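PDB 6YHH: beta-N-acetylglucosaminidase-like protein Glycoside hydrolase family 20 from Flavobacterium johnsoniae, which probably removes terminal N-acetylglucosamine units from chitin-derived oligosaccharides as a beta-N-acetylhexosaminidase. Local coordinates for residues 297-302 / 350-355. Sequence-based numbering, arbitrary orientation.
Sequences ELFDEV and MQLAPM
The sulfur of M355 meets the ring of F299 in the plane of the aromatic system, not over a face: SD lies 5.1 Å from the ring centroid, 88° off the ring normal. This edge-on Met-aromatic contact is made at one C-H flank, with M355 SD 3.9 Å from F299 CD2 and 4.0 Å from CE2. M355 CB touches the same flank, 3.9 Å from F299 CD2. Beyond CG the methionine is extended (chi2 179°, chi3 -174°), which carries its sulfur along the ring edge while the methyl end runs on away from 297-302; the two side chains cross at about a right angle. Further along the edge, L352 CD2 approaches F299 CE2 at 4.3 Å. The contact joins helices 289-302 and 341-358 in the catalytic domain, a TIM-barrel of the family 20 type, away from the predicted proton donor E317. No hydrogen bond links the two segments, and F299 alone represents 297-302 in this apolar junction. Its ring also packs edge-to-face with that of F311 on the barrel strand 310-312. One turn of chain beyond M355, K358 forms a salt bridge with D300, and H359 hydrogen-bonds the same carboxylate oxygen, OD1.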
ATOM      1  N   GLU A 297     -26.345  12.971  22.154  1.00 11.64           N
ATOM      2  CA  GLU A 297     -25.041  13.630  22.245  1.00 12.07           C
ATOM      3  C   GLU A 297     -24.038  13.168  21.192  1.00 12.51           C
ATOM      4  O   GLU A 297     -23.268  13.964  20.656  1.00 12.70           O
ATOM      5  CB  GLU A 297     -24.508  13.408  23.619  1.00 14.36           C
ATOM      6  CG  GLU A 297     -25.238  14.169  24.723  1.00 14.92           C
ATOM      7  CD  GLU A 297     -24.733  13.873  26.110  1.00 19.25           C
ATOM      8  OE1 GLU A 297     -23.736  13.126  26.276  1.00 20.27           O
ATOM      9  OE2 GLU A 297     -25.332  14.375  27.103  1.00 20.77           O
ATOM     10  N   LEU A 298     -24.036  11.880  20.970  1.00 10.96           N
ATOM     11  CA  LEU A 298     -23.245  11.307  19.865  1.00 13.08           C
ATOM     12  C   LEU A 298     -23.607  11.806  18.518  1.00 12.47           C
ATOM     13  O   LEU A 298     -22.722  12.152  17.753  1.00 13.23           O
ATOM     14  CB  LEU A 298     -23.275   9.785  19.921  1.00 12.91           C
ATOM     15  CG  LEU A 298     -22.465   9.286  21.107  1.00 12.87           C
ATOM     16  CD1 LEU A 298     -22.723   7.814  21.257  1.00 13.33           C
ATOM     17  CD2 LEU A 298     -20.970   9.486  20.933  1.00 13.89           C
ATOM     18  N   PHE A 299     -24.890  11.898  18.193  1.00 10.61           N
ATOM     19  CA  PHE A 299     -25.292  12.489  16.925  1.00 11.21           C
ATOM     20  C   PHE A 299     -24.909  13.959  16.880  1.00 12.75           C
ATOM     21  O   PHE A 299     -24.495  14.461  15.875  1.00 12.33           O
ATOM     22  CB  PHE A 299     -26.787  12.320  16.697  1.00 12.02           C
ATOM     23  CG  PHE A 299     -27.226  10.901  16.527  1.00 11.72           C
ATOM     24  CD1 PHE A 299     -26.551  10.032  15.681  1.00 13.70           C
ATOM     25  CD2 PHE A 299     -28.352  10.422  17.206  1.00 12.29           C
ATOM     26  CE1 PHE A 299     -26.945   8.724  15.544  1.00 13.95           C
ATOM     27  CE2 PHE A 299     -28.759   9.094  17.074  1.00 13.50           C
ATOM     28  CZ  PHE A 299     -28.054   8.233  16.255  1.00 14.03           C
ATOM     29  N   ASP A 300     -25.048  14.673  17.986  1.00 13.37           N
ATOM     30  CA  ASP A 300     -24.641  16.057  17.968  1.00 13.69           C
ATOM     31  C   ASP A 300     -23.170  16.256  17.607  1.00 14.78           C
ATOM     32  O   ASP A 300     -22.818  17.250  16.970  1.00 16.42           O
ATOM     33  CB  ASP A 300     -24.828  16.696  19.352  1.00 13.97           C
ATOM     34  CG  ASP A 300     -26.239  17.040  19.701  1.00 16.64           C
ATOM     35  OD1 ASP A 300     -27.091  17.046  18.847  1.00 16.89           O
ATOM     36  OD2 ASP A 300     -26.442  17.305  20.968  1.00 18.53           O
ATOM     37  N   GLU A 301     -22.336  15.315  18.020  1.00 14.62           N
ATOM     38  CA  GLU A 301     -20.897  15.338  17.713  1.00 15.45           C
ATOM     39  C   GLU A 301     -20.521  14.774  16.338  1.00 15.14           C
ATOM     40  O   GLU A 301     -19.665  15.336  15.645  1.00 17.33           O
ATOM     41  CB  GLU A 301     -20.159  14.654  18.807  1.00 18.69           C
ATOM     42  CG  GLU A 301     -18.681  14.902  18.722  1.00 21.34           C
ATOM     43  CD  GLU A 301     -17.867  14.299  19.837  1.00 19.93           C
ATOM     44  OE1 GLU A 301     -18.286  13.409  20.600  1.00 21.73           O
ATOM     45  OE2 GLU A 301     -16.689  14.760  19.796  1.00 24.79           O
ATOM     46  N   VAL A 302     -21.206  13.718  15.946  1.00 13.40           N
ATOM     47  CA  VAL A 302     -20.863  12.970  14.763  1.00 12.56           C
ATOM     48  C   VAL A 302     -21.569  13.428  13.482  1.00 12.22           C
ATOM     49  O   VAL A 302     -20.965  13.508  12.412  1.00 10.78           O
ATOM     50  CB  VAL A 302     -21.139  11.490  14.991  1.00 11.79           C
ATOM     51  CG1 VAL A 302     -20.826  10.711  13.691  1.00 10.29           C
ATOM     52  CG2 VAL A 302     -20.264  10.879  16.058  1.00 12.36           C
ATOM     53  N   MET A 350     -37.466   5.135  16.087  1.00 10.18           N
ATOM     54  CA  MET A 350     -38.238   6.371  15.855  1.00 11.87           C
ATOM     55  C   MET A 350     -37.980   7.435  16.898  1.00 13.14           C
ATOM     56  O   MET A 350     -38.238   8.635  16.592  1.00 13.01           O
ATOM     57  CB  MET A 350     -39.747   6.065  15.706  1.00 11.82           C
ATOM     58  CG  MET A 350     -40.053   5.389  14.356  1.00 12.58           C
ATOM     59  SD  MET A 350     -39.477   6.294  12.915  1.00 14.76           S
ATOM     60  CE  MET A 350     -40.245   7.880  13.345  1.00 15.91           C
ATOM     61  N   GLN A 351     -37.399   7.069  18.047  1.00 13.45           N
ATOM     62  CA  GLN A 351     -36.893   8.059  18.988  1.00 11.99           C
ATOM     63  C   GLN A 351     -35.617   8.762  18.447  1.00 12.27           C
ATOM     64  O   GLN A 351     -35.298   9.897  18.784  1.00 13.35           O
ATOM     65  CB  GLN A 351     -36.644   7.513  20.404  1.00 14.11           C
ATOM     66  CG  GLN A 351     -37.772   6.801  21.043  1.00 17.30           C
ATOM     67  CD  GLN A 351     -39.073   7.513  20.879  1.00 22.09           C
ATOM     68  OE1 GLN A 351     -40.011   7.021  20.191  1.00 31.81           O
ATOM     69  NE2 GLN A 351     -39.146   8.661  21.468  1.00 21.29           N
ATOM     70  N   LEU A 352     -34.837   8.043  17.614  1.00 10.76           N
ATOM     71  CA  LEU A 352     -33.591   8.590  17.023  1.00 10.63           C
ATOM     72  C   LEU A 352     -33.934   9.525  15.823  1.00  9.70           C
ATOM     73  O   LEU A 352     -33.150  10.383  15.431  1.00 10.67           O
ATOM     74  CB  LEU A 352     -32.726   7.435  16.476  1.00 10.56           C
ATOM     75  CG  LEU A 352     -32.468   6.327  17.515  1.00 10.65           C
ATOM     76  CD1 LEU A 352     -31.400   5.368  17.016  1.00 11.37           C
ATOM     77  CD2 LEU A 352     -31.962   6.894  18.829  1.00 11.89           C
ATOM     78  N   ALA A 353     -35.072   9.259  15.186  1.00 10.73           N
ATOM     79  CA  ALA A 353     -35.480   9.956  13.933  1.00 11.49           C
ATOM     80  C   ALA A 353     -35.490  11.498  14.099  1.00 11.06           C
ATOM     81  O   ALA A 353     -34.870  12.200  13.279  1.00 10.90           O
ATOM     82  CB  ALA A 353     -36.802   9.449  13.431  1.00 12.25           C
ATOM     83  N   PRO A 354     -36.027  12.004  15.192  1.00 11.32           N
ATOM     84  CA  PRO A 354     -35.947  13.494  15.353  1.00 11.15           C
ATOM     85  C   PRO A 354     -34.566  14.017  15.676  1.00 11.43           C
ATOM     86  O   PRO A 354     -34.259  15.127  15.358  1.00 11.92           O
ATOM     87  CB  PRO A 354     -36.894  13.800  16.540  1.00 12.42           C
ATOM     88  CG  PRO A 354     -37.359  12.543  17.050  1.00 14.61           C
ATOM     89  CD  PRO A 354     -36.892  11.395  16.213  1.00 11.87           C
ATOM     90  N   MET A 355     -33.744  13.230  16.365  1.00 11.13           N
ATOM     91  CA  MET A 355     -32.332  13.583  16.595  1.00 11.91           C
ATOM     92  C   MET A 355     -31.609  13.733  15.282  1.00 11.85           C
ATOM     93  O   MET A 355     -30.942  14.734  15.089  1.00 11.88           O
ATOM     94  CB  MET A 355     -31.682  12.484  17.420  1.00 11.29           C
ATOM     95  CG  MET A 355     -32.383  12.146  18.728  1.00 12.59           C
ATOM     96  SD  MET A 355     -31.440  10.808  19.522  1.00 13.63           S
ATOM     97  CE  MET A 355     -32.487  10.419  20.922  1.00 15.88           C
TER